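Local coordinates for protein mycolic acid synthase (Mycobacterium tuberculosis, PDB 1L1E) that probably converts a double bond of mycolic acids into a cyclopropane ring, taking the methylene group from S-adenosyl-L-methionine, at residues A56-L62 with R132-I136; H148-E152 with K163-H167; Y232-D237 with C269-R274. One frame throughout, in Å; residues are numbered along the deposited sequence.

Contact 1: A56-L62 with R132-I136; sequences ALGKLNL and RIVSI. With SAH (S-adenosyl-L-homocysteine), chain D.
Leu60 and Arg132 both turn CG away from their own carbonyl carbon, and a bend in the arginine at chi2 (-69°) carries its guanidinium back to the backbone of Leu60. There Arg132 NE donates to Leu60 O at 3.0 Å; the N-H is bent at 139° and comes in tilted from the carbonyl plane. A water bridges Arg132 NH2, by a weak bond, to Asn61 O, to which it donates. Leu62 slides past the same side chain, CD2 lying 4.1 Å from Arg132 CG.

Further along the strand the chemistry becomes apolar. Leu60 crosses Val134 at about a right angle, with CD1 3.9 Å from Val134 CB and 3.5 Å from Ile133 O. Ala56 CB meets Ile136 CD1 at 4.0 Å, while Leu57 CD2 reaches Val134 CG2 more loosely. Leu68 of the neighbouring strand adds to this packing against Leu57, Leu60 and Val134. At the far end Ile136 O accepts from the amino group of S-adenosylhomocysteine, SAH N, at 2.7 Å. A helix and its C-terminal turn laid over a central parallel strand that ends at the cofactor is characteristic of the Rossmann-like methyltransferase fold.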
loop_
_atom_site.group_PDB
_atom_site.type_symbol
_atom_site.label_atom_id
_atom_site.label_comp_id
_atom_site.label_asym_id
_atom_site.label_seq_id
_atom_site.Cartn_x
_atom_site.Cartn_y
_atom_site.Cartn_z
ATOM N N ALA A 56 -11.130 -0.444 1.555
ATOM C CA ALA A 56 -10.466 -1.743 1.503
ATOM C C ALA A 56 -11.090 -2.726 2.473
ATOM O O ALA A 56 -11.458 -3.825 2.096
ATOM C CB ALA A 56 -8.987 -1.584 1.805
ATOM N N LEU A 57 -11.228 -2.312 3.724
ATOM C CA LEU A 57 -11.785 -3.173 4.757
ATOM C C LEU A 57 -13.250 -3.520 4.524
ATOM O O LEU A 57 -13.679 -4.610 4.859
ATOM C CB LEU A 57 -11.596 -2.523 6.126
ATOM C CG LEU A 57 -10.133 -2.254 6.508
ATOM C CD1 LEU A 57 -10.085 -1.596 7.889
ATOM C CD2 LEU A 57 -9.336 -3.575 6.505
ATOM N N GLY A 58 -14.013 -2.598 3.948
ATOM C CA GLY A 58 -15.415 -2.867 3.687
ATOM C C GLY A 58 -15.600 -4.069 2.777
ATOM O O GLY A 58 -16.618 -4.754 2.835
ATOM N N LYS A 59 -14.601 -4.330 1.940
ATOM C CA LYS A 59 -14.635 -5.446 0.996
ATOM C C LYS A 59 -14.356 -6.811 1.628
ATOM O O LYS A 59 -14.626 -7.858 1.023
ATOM C CB LYS A 59 -13.630 -5.188 -0.132
ATOM C CG LYS A 59 -13.998 -3.994 -1.007
ATOM C CD LYS A 59 -12.910 -3.676 -1.999
ATOM C CE LYS A 59 -13.286 -2.507 -2.893
ATOM N NZ LYS A 59 -12.096 -1.994 -3.660
ATOM N N LEU A 60 -13.821 -6.804 2.841
ATOM C CA LEU A 60 -13.501 -8.048 3.534
ATOM C C LEU A 60 -14.667 -8.560 4.383
ATOM O O LEU A 60 -14.538 -9.563 5.091
ATOM C CB LEU A 60 -12.255 -7.841 4.404
ATOM C CG LEU A 60 -11.023 -7.351 3.638
ATOM C CD1 LEU A 60 -9.833 -7.179 4.577
ATOM C CD2 LEU A 60 -10.692 -8.353 2.560
ATOM N N ASN A 61 -15.801 -7.869 4.302
ATOM C CA ASN A 61 -17.006 -8.231 5.046
ATOM C C ASN A 61 -16.673 -8.692 6.475
ATOM O O ASN A 61 -17.095 -9.758 6.932
ATOM C CB ASN A 61 -17.785 -9.297 4.261
ATOM C CG ASN A 61 -18.239 -8.789 2.893
ATOM O OD1 ASN A 61 -18.558 -9.573 1.994
ATOM N ND2 ASN A 61 -18.276 -7.462 2.735
ATOM N N LEU A 62 -15.904 -7.856 7.165
ATOM C CA LEU A 62 -15.477 -8.109 8.535
ATOM C C LEU A 62 -16.623 -8.231 9.542
ATOM O O LEU A 62 -17.580 -7.449 9.525
ATOM C CB LEU A 62 -14.531 -6.996 8.998
ATOM C CG LEU A 62 -13.131 -6.961 8.382
ATOM C CD1 LEU A 62 -12.423 -5.695 8.818
ATOM C CD2 LEU A 62 -12.338 -8.194 8.823
ATOM N N ARG A 132 -9.344 -13.130 7.347
ATOM C CA ARG A 132 -9.260 -12.238 6.199
ATOM C C ARG A 132 -7.870 -11.635 6.128
ATOM O O ARG A 132 -7.118 -11.678 7.104
ATOM C CB ARG A 132 -10.293 -11.108 6.343
ATOM C CG ARG A 132 -11.738 -11.570 6.529
ATOM C CD ARG A 132 -12.279 -12.211 5.266
ATOM N NE ARG A 132 -13.730 -12.398 5.302
ATOM C CZ ARG A 132 -14.350 -13.462 5.809
ATOM N NH1 ARG A 132 -13.659 -14.466 6.333
ATOM N NH2 ARG A 132 -15.672 -13.527 5.789
ATOM N N ILE A 133 -7.545 -11.054 4.975
ATOM C CA ILE A 133 -6.236 -10.446 4.763
ATOM C C ILE A 133 -6.366 -9.146 3.990
ATOM O O ILE A 133 -7.226 -9.011 3.112
ATOM C CB ILE A 133 -5.311 -11.384 3.958
ATOM C CG1 ILE A 133 -5.015 -12.648 4.754
ATOM C CG2 ILE A 133 -3.994 -10.670 3.606
ATOM C CD1 ILE A 133 -4.263 -13.701 3.930
ATOM N N VAL A 134 -5.517 -8.188 4.329
ATOM C CA VAL A 134 -5.494 -6.905 3.651
ATOM C C VAL A 134 -4.023 -6.562 3.419
ATOM O O VAL A 134 -3.188 -6.722 4.317
ATOM C CB VAL A 134 -6.164 -5.791 4.515
ATOM C CG1 VAL A 134 -5.395 -5.600 5.834
ATOM C CG2 VAL A 134 -6.208 -4.485 3.733
ATOM N N SER A 135 -3.699 -6.113 2.212
ATOM C CA SER A 135 -2.325 -5.742 1.881
ATOM C C SER A 135 -2.384 -4.504 0.994
ATOM O O SER A 135 -2.851 -4.566 -0.143
ATOM C CB SER A 135 -1.617 -6.877 1.144
ATOM O OG SER A 135 -0.246 -6.559 0.954
ATOM N N ILE A 136 -1.913 -3.381 1.521
ATOM C CA ILE A 136 -1.975 -2.124 0.798
ATOM C C ILE A 136 -0.606 -1.508 0.568
ATOM O O ILE A 136 0.053 -1.081 1.513
ATOM C CB ILE A 136 -2.869 -1.113 1.578
ATOM C CG1 ILE A 136 -4.287 -1.664 1.699
ATOM C CG2 ILE A 136 -2.903 0.229 0.875
ATOM C CD1 ILE A 136 -5.163 -0.876 2.680
HETATM N N SAH D . 0.198 -0.661 4.219
HETATM C CA SAH D . 0.757 0.537 4.846
HETATM C CB SAH D . 2.262 0.671 4.522
HETATM C CG SAH D . 2.644 0.692 3.039
HETATM S SD SAH D . 4.412 0.856 2.750
HETATM C C SAH D . 0.020 1.798 4.363
HETATM O O SAH D . -0.917 1.655 3.572
HETATM O OXT SAH D . 0.409 2.906 4.760
HETATM C "C5'" SAH D . 4.881 -0.884 2.456
HETATM C "C4'" SAH D . 4.790 -1.796 3.686
HETATM O "O4'" SAH D . 4.908 -3.206 3.340
HETATM C "C3'" SAH D . 5.896 -1.547 4.709
HETATM O "O3'" SAH D . 5.317 -1.709 6.024
HETATM C "C2'" SAH D . 6.900 -2.626 4.409
HETATM O "O2'" SAH D . 7.804 -2.836 5.497
HETATM C "C1'" SAH D . 5.993 -3.781 4.113
HETATM N N9 SAH D . 6.628 -4.892 3.370
HETATM C C8 SAH D . 7.375 -4.894 2.236
HETATM N N7 SAH D . 7.796 -6.037 1.805
HETATM C C5 SAH D . 7.281 -6.921 2.746
HETATM C C6 SAH D . 7.346 -8.344 2.902
HETATM N N6 SAH D . 7.998 -9.144 2.044
HETATM N N1 SAH D . 6.700 -8.904 3.988
HETATM C C2 SAH D . 6.035 -8.103 4.857
HETATM N N3 SAH D . 5.906 -6.761 4.811
HETATM C C4 SAH D . 6.561 -6.228 3.720
HETATM O O HOH W 1 -18.458 -12.086 5.950
#

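Contact 2: H148-E152 with K163-H167. With CO3 (carbonate ion), chain C.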
loop_
_atom_site.group_PDB
_atom_site.type_symbol
_atom_site.label_atom_id
_atom_site.label_comp_id
_atom_site.label_asym_id
_atom_site.label_seq_id
_atom_site.Cartn_x
_atom_site.Cartn_y
_atom_site.Cartn_z
ATOM N N HIS A 148 4.277 -16.266 -6.995
ATOM C CA HIS A 148 3.592 -17.528 -6.749
ATOM C C HIS A 148 3.581 -17.899 -5.280
ATOM O O HIS A 148 2.578 -18.386 -4.762
ATOM C CB HIS A 148 4.225 -18.693 -7.509
ATOM C CG HIS A 148 3.668 -20.023 -7.102
ATOM N ND1 HIS A 148 2.450 -20.486 -7.547
ATOM C CD2 HIS A 148 4.124 -20.948 -6.223
ATOM C CE1 HIS A 148 2.180 -21.640 -6.962
ATOM N NE2 HIS A 148 3.180 -21.941 -6.153
ATOM N N HIS A 149 4.713 -17.689 -4.619
ATOM C CA HIS A 149 4.853 -18.021 -3.205
ATOM C C HIS A 149 3.868 -17.207 -2.353
ATOM O O HIS A 149 3.174 -17.748 -1.494
ATOM C CB HIS A 149 6.301 -17.768 -2.770
ATOM C CG HIS A 149 6.628 -18.298 -1.410
ATOM N ND1 HIS A 149 6.007 -19.404 -0.871
ATOM C CD2 HIS A 149 7.518 -17.878 -0.480
ATOM C CE1 HIS A 149 6.495 -19.639 0.333
ATOM N NE2 HIS A 149 7.413 -18.726 0.595
ATOM N N PHE A 150 3.807 -15.907 -2.617
ATOM C CA PHE A 150 2.906 -15.019 -1.896
ATOM C C PHE A 150 1.459 -15.495 -1.995
ATOM O O PHE A 150 0.760 -15.621 -0.993
ATOM C CB PHE A 150 3.021 -13.604 -2.462
ATOM C CG PHE A 150 2.000 -12.652 -1.922
ATOM C CD1 PHE A 150 2.082 -12.193 -0.610
ATOM C CD2 PHE A 150 0.958 -12.200 -2.732
ATOM C CE1 PHE A 150 1.145 -11.289 -0.106
ATOM C CE2 PHE A 150 0.009 -11.291 -2.240
ATOM C CZ PHE A 150 0.103 -10.835 -0.927
ATOM N N PHE A 151 1.002 -15.764 -3.207
ATOM C CA PHE A 151 -0.362 -16.210 -3.368
ATOM C C PHE A 151 -0.611 -17.590 -2.766
ATOM O O PHE A 151 -1.699 -17.854 -2.269
ATOM C CB PHE A 151 -0.764 -16.130 -4.840
ATOM C CG PHE A 151 -0.995 -14.712 -5.305
ATOM C CD1 PHE A 151 -0.167 -14.124 -6.263
ATOM C CD2 PHE A 151 -2.020 -13.950 -4.747
ATOM C CE1 PHE A 151 -0.357 -12.807 -6.657
ATOM C CE2 PHE A 151 -2.219 -12.623 -5.135
ATOM C CZ PHE A 151 -1.387 -12.052 -6.089
ATOM N N GLU A 152 0.397 -18.461 -2.787
ATOM C CA GLU A 152 0.245 -19.782 -2.189
ATOM C C GLU A 152 0.109 -19.647 -0.665
ATOM O O GLU A 152 -0.719 -20.315 -0.050
ATOM C CB GLU A 152 1.453 -20.673 -2.513
ATOM C CG GLU A 152 1.731 -21.736 -1.458
ATOM C CD GLU A 152 3.035 -22.489 -1.684
ATOM O OE1 GLU A 152 4.081 -21.838 -1.918
ATOM O OE2 GLU A 152 3.014 -23.736 -1.612
ATOM N N LYS A 163 -11.181 -14.067 2.098
ATOM C CA LYS A 163 -10.938 -13.145 1.012
ATOM C C LYS A 163 -9.785 -12.260 1.415
ATOM O O LYS A 163 -9.534 -12.050 2.603
ATOM C CB LYS A 163 -12.183 -12.298 0.715
ATOM C CG LYS A 163 -12.887 -11.742 1.944
ATOM C CD LYS A 163 -14.059 -12.631 2.369
ATOM C CE LYS A 163 -15.177 -12.619 1.327
ATOM N NZ LYS A 163 -16.331 -13.506 1.685
ATOM N N MET A 164 -9.061 -11.778 0.413
ATOM C CA MET A 164 -7.932 -10.894 0.626
ATOM C C MET A 164 -8.165 -9.669 -0.244
ATOM O O MET A 164 -8.719 -9.778 -1.350
ATOM C CB MET A 164 -6.621 -11.591 0.217
ATOM C CG MET A 164 -5.409 -10.658 0.012
ATOM S SD MET A 164 -3.778 -11.514 0.043
ATOM C CE MET A 164 -3.814 -12.452 -1.467
ATOM N N LEU A 165 -7.783 -8.505 0.265
ATOM C CA LEU A 165 -7.904 -7.278 -0.503
ATOM C C LEU A 165 -6.461 -6.935 -0.807
ATOM O O LEU A 165 -5.689 -6.642 0.101
ATOM C CB LEU A 165 -8.545 -6.154 0.319
ATOM C CG LEU A 165 -8.796 -4.808 -0.393
ATOM C CD1 LEU A 165 -7.486 -4.091 -0.656
ATOM C CD2 LEU A 165 -9.555 -5.045 -1.708
ATOM N N LEU A 166 -6.101 -6.988 -2.085
ATOM C CA LEU A 166 -4.752 -6.700 -2.531
ATOM C C LEU A 166 -4.801 -5.352 -3.249
ATOM O O LEU A 166 -5.443 -5.229 -4.280
ATOM C CB LEU A 166 -4.295 -7.786 -3.517
ATOM C CG LEU A 166 -2.826 -8.195 -3.634
ATOM C CD1 LEU A 166 -2.551 -8.654 -5.073
ATOM C CD2 LEU A 166 -1.914 -7.061 -3.264
ATOM N N HIS A 167 -4.113 -4.361 -2.695
ATOM C CA HIS A 167 -4.067 -3.015 -3.243
ATOM C C HIS A 167 -2.628 -2.780 -3.692
ATOM O O HIS A 167 -1.699 -2.861 -2.890
ATOM C CB HIS A 167 -4.517 -2.034 -2.146
ATOM C CG HIS A 167 -4.166 -0.603 -2.401
ATOM N ND1 HIS A 167 -5.020 0.429 -2.080
ATOM C CD2 HIS A 167 -3.033 -0.024 -2.862
ATOM C CE1 HIS A 167 -4.426 1.581 -2.329
ATOM N NE2 HIS A 167 -3.219 1.335 -2.804
HETATM C C CO3 C . 0.114 2.250 -3.375
HETATM O O1 CO3 C . -0.087 0.854 -3.874
HETATM O O2 CO3 C . 1.357 2.812 -3.388
HETATM O O3 CO3 C . -0.948 2.953 -2.922
#
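Helix 148-152 runs roughly antiparallel to strand 163-167, at 143° with the axes 12.7 Å apart, so large side chains have to bridge the gap. Phe150 and Phe151 do so from the helix, Met164 and Leu166 from the strand. Phe150 and Met164 come from opposite directions: Met164 SD stands 4.1 Å from Phe150 CZ and oblique to the ring, a Met-aromatic contact with the sulfur 5.0 Å from the ring centroid. The methionine bends at its last torsion (chi3 70°), and that turn takes CE to Phe151, 4.0 Å from its CE2. Leu166 crosses Phe151 at about a right angle and puts Leu166 CD1 at the edge of the Phe151 ring, 3.7 Å from Phe151 CZ. Phe150 CD2 lies over the centre of one Phe151 face, so the two rings pack on each other as well as on the strand. Trp123, probably part of the S-adenosylmethionine site, meets Phe150 edge-to-face, and Leu285 of the antiparallel strand touches Phe151 and Met164.

On the strand's other face, His167 NE2 donates to O3 of a carbonate ion, probably from the crystallisation liquor, at 2.8 Å, its ND1 being hydrogen-bonded to Gln282. Helix 147-157 is thus the connection of a beta-alpha-beta unit, packed on its second strand, which leads into the carbonate pocket.

Contact 3: Y232-D237 with C269-R274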
loop_
_atom_site.group_PDB
_atom_site.type_symbol
_atom_site.label_atom_id
_atom_site.label_comp_id
_atom_site.label_asym_id
_atom_site.label_seq_id
_atom_site.Cartn_x
_atom_site.Cartn_y
_atom_site.Cartn_z
ATOM N N TYR A 232 -4.449 8.617 -6.844
ATOM C CA TYR A 232 -3.034 8.555 -6.501
ATOM C C TYR A 232 -2.321 9.824 -6.940
ATOM O O TYR A 232 -1.439 10.315 -6.244
ATOM C CB TYR A 232 -2.368 7.316 -7.115
ATOM C CG TYR A 232 -1.036 6.983 -6.478
ATOM C CD1 TYR A 232 -0.824 7.197 -5.111
ATOM C CD2 TYR A 232 -0.002 6.416 -7.222
ATOM C CE1 TYR A 232 0.375 6.855 -4.505
ATOM C CE2 TYR A 232 1.210 6.065 -6.621
ATOM C CZ TYR A 232 1.388 6.289 -5.262
ATOM O OH TYR A 232 2.581 5.946 -4.659
ATOM N N ALA A 233 -2.720 10.367 -8.086
ATOM C CA ALA A 233 -2.122 11.597 -8.589
ATOM C C ALA A 233 -2.300 12.719 -7.559
ATOM O O ALA A 233 -1.369 13.468 -7.281
ATOM C CB ALA A 233 -2.778 11.995 -9.921
ATOM N N ARG A 234 -3.490 12.822 -6.977
ATOM C CA ARG A 234 -3.739 13.873 -5.995
ATOM C C ARG A 234 -3.052 13.614 -4.647
ATOM O O ARG A 234 -2.707 14.552 -3.918
ATOM C CB ARG A 234 -5.236 14.062 -5.760
ATOM C CG ARG A 234 -5.545 15.488 -5.339
ATOM C CD ARG A 234 -6.365 15.578 -4.086
ATOM N NE ARG A 234 -7.788 15.475 -4.358
ATOM C CZ ARG A 234 -8.693 16.303 -3.851
ATOM N NH1 ARG A 234 -8.306 17.289 -3.056
ATOM N NH2 ARG A 234 -9.979 16.143 -4.132
ATOM N N THR A 235 -2.880 12.340 -4.314
ATOM C CA THR A 235 -2.215 11.965 -3.077
ATOM C C THR A 235 -0.766 12.430 -3.217
ATOM O O THR A 235 -0.230 13.119 -2.355
ATOM C CB THR A 235 -2.229 10.441 -2.886
ATOM O OG1 THR A 235 -3.584 9.975 -2.856
ATOM C CG2 THR A 235 -1.518 10.056 -1.585
ATOM N N LEU A 236 -0.144 12.059 -4.330
ATOM C CA LEU A 236 1.237 12.429 -4.598
ATOM C C LEU A 236 1.407 13.950 -4.614
ATOM O O LEU A 236 2.392 14.463 -4.090
ATOM C CB LEU A 236 1.696 11.813 -5.928
ATOM C CG LEU A 236 1.833 10.277 -5.921
ATOM C CD1 LEU A 236 2.049 9.770 -7.333
ATOM C CD2 LEU A 236 2.997 9.860 -5.025
ATOM N N ASP A 237 0.461 14.669 -5.215
ATOM C CA ASP A 237 0.549 16.126 -5.242
ATOM C C ASP A 237 0.574 16.649 -3.812
ATOM O O ASP A 237 1.403 17.489 -3.449
ATOM C CB ASP A 237 -0.652 16.750 -5.970
ATOM C CG ASP A 237 -0.554 16.640 -7.480
ATOM O OD1 ASP A 237 0.579 16.603 -8.006
ATOM O OD2 ASP A 237 -1.617 16.609 -8.145
ATOM N N CYS A 269 5.848 11.060 -10.300
ATOM C CA CYS A 269 4.830 10.016 -10.330
ATOM C C CYS A 269 3.431 10.620 -10.427
ATOM O O CYS A 269 2.522 10.011 -10.994
ATOM C CB CYS A 269 4.931 9.118 -9.094
ATOM S SG CYS A 269 6.319 7.937 -9.121
ATOM N N ALA A 270 3.251 11.814 -9.873
ATOM C CA ALA A 270 1.948 12.458 -9.937
ATOM C C ALA A 270 1.580 12.644 -11.408
ATOM O O ALA A 270 0.432 12.420 -11.800
ATOM C CB ALA A 270 1.977 13.803 -9.219
ATOM N N LYS A 271 2.563 13.047 -12.211
ATOM C CA LYS A 271 2.372 13.257 -13.653
ATOM C C LYS A 271 2.058 11.956 -14.387
ATOM O O LYS A 271 1.222 11.930 -15.290
ATOM C CB LYS A 271 3.635 13.842 -14.294
ATOM C CG LYS A 271 3.869 15.329 -14.097
ATOM C CD LYS A 271 5.129 15.743 -14.861
ATOM C CE LYS A 271 5.330 17.249 -14.912
ATOM N NZ LYS A 271 6.517 17.587 -15.754
ATOM N N LEU A 272 2.744 10.883 -14.000
ATOM C CA LEU A 272 2.565 9.590 -14.642
ATOM C C LEU A 272 1.183 8.984 -14.477
ATOM O O LEU A 272 0.589 8.527 -15.450
ATOM C CB LEU A 272 3.619 8.601 -14.145
ATOM C CG LEU A 272 5.092 8.971 -14.375
ATOM C CD1 LEU A 272 5.928 7.725 -14.185
ATOM C CD2 LEU A 272 5.311 9.540 -15.780
ATOM N N PHE A 273 0.668 8.965 -13.250
ATOM C CA PHE A 273 -0.656 8.406 -13.018
ATOM C C PHE A 273 -1.724 9.307 -13.621
ATOM O O PHE A 273 -2.764 8.838 -14.067
ATOM C CB PHE A 273 -0.906 8.217 -11.518
ATOM C CG PHE A 273 -0.080 7.114 -10.898
ATOM C CD1 PHE A 273 1.249 7.331 -10.546
ATOM C CD2 PHE A 273 -0.630 5.858 -10.683
ATOM C CE1 PHE A 273 2.017 6.314 -9.989
ATOM C CE2 PHE A 273 0.125 4.834 -10.129
ATOM C CZ PHE A 273 1.454 5.061 -9.780
ATOM N N ARG A 274 -1.454 10.605 -13.640
ATOM C CA ARG A 274 -2.390 11.577 -14.191
ATOM C C ARG A 274 -2.475 11.422 -15.713
ATOM O O ARG A 274 -3.547 11.570 -16.304
ATOM C CB ARG A 274 -1.937 12.989 -13.801
ATOM C CG ARG A 274 -2.857 14.117 -14.234
ATOM C CD ARG A 274 -2.599 15.356 -13.380
ATOM N NE ARG A 274 -3.324 15.287 -12.112
ATOM C CZ ARG A 274 -2.825 15.649 -10.932
ATOM N NH1 ARG A 274 -1.583 16.111 -10.840
ATOM N NH2 ARG A 274 -3.574 15.536 -9.841
#
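Tyr232 and Phe273 form a T-shaped pair across the two helices: the edge of the tyrosine points into the face of the phenylalanine, with the planes at 88° and the centroids 4.5 Å apart. Tyr232 CD2 sits over the centre of the Phe273 ring and comes within 3.2 Å of Phe273 CZ. The tyrosine reaches this place because its CG stands anti to the backbone N (chi1 -163°). Leu236, one turn further along the same helix, lays CD1 over the rim of one Tyr232 face and sits in the angle between the two rings. That methyl is also pressed tightly against Cys269 CB, at 3.4 Å, while Leu236 CB rests against Ala270 CB.

The middle of the interface is built from small residues. Ala233 and Ala270 bring their CA atoms within 4.4 Å, and Ala233 CB lies 3.7 Å from Ala270 O, so the nearly antiparallel helices (166°) can run with their axes only 8.1 Å apart.

At the outer side Asp237 and Arg274 reach toward each other from opposite directions, with carboxylate and guanidinium nearly coplanar. Arg274 grips end-on with two nitrogens on one oxygen: Asp237 OD2 takes Arg274 NH1 at 2.7 Å on its syn lone pair, and NH2 donates to that same OD2 at 2.8 Å, nearly along the C-O bond. Both donors hold OD2 in the guanidinium plane, and Ala233 CB lies over the rim of one guanidinium face, which helps fix how the arginine is rotated.

Cys269 is probably an active-site residue, and Tyr232 belongs to the carbonate pocket. Helix 189-199 packs on Cys269 through Phe191 and Ile195, Val280 of strand 279-286 touches both aromatic rings, and Asp41 takes the salt bridge of Arg234, whose side chain leaves helix 229-245 away from this interface.

Contacts 1 and 2 share the central sheet: strands 132-136 and 163-167 are neighbours in it, with a probable backbone hydrogen bond from His167 N to Ser135 O, and helix 147-157 follows strand 132-136 in the chain. Contact 3 pairs two helices elsewhere and touches neither, its centre about 24 Å from that of contact 1 and 25 Å from that of contact 2. All three are mostly buried. Contact 2 is apolar between its segments, whereas contact 1 has one arginine-carbonyl bond between buried residues and contact 3 a salt bridge at its more exposed margin. Each also has a residue at a ligand: Ile136 at S-adenosylhomocysteine, His167 and Tyr232 around the carbonate.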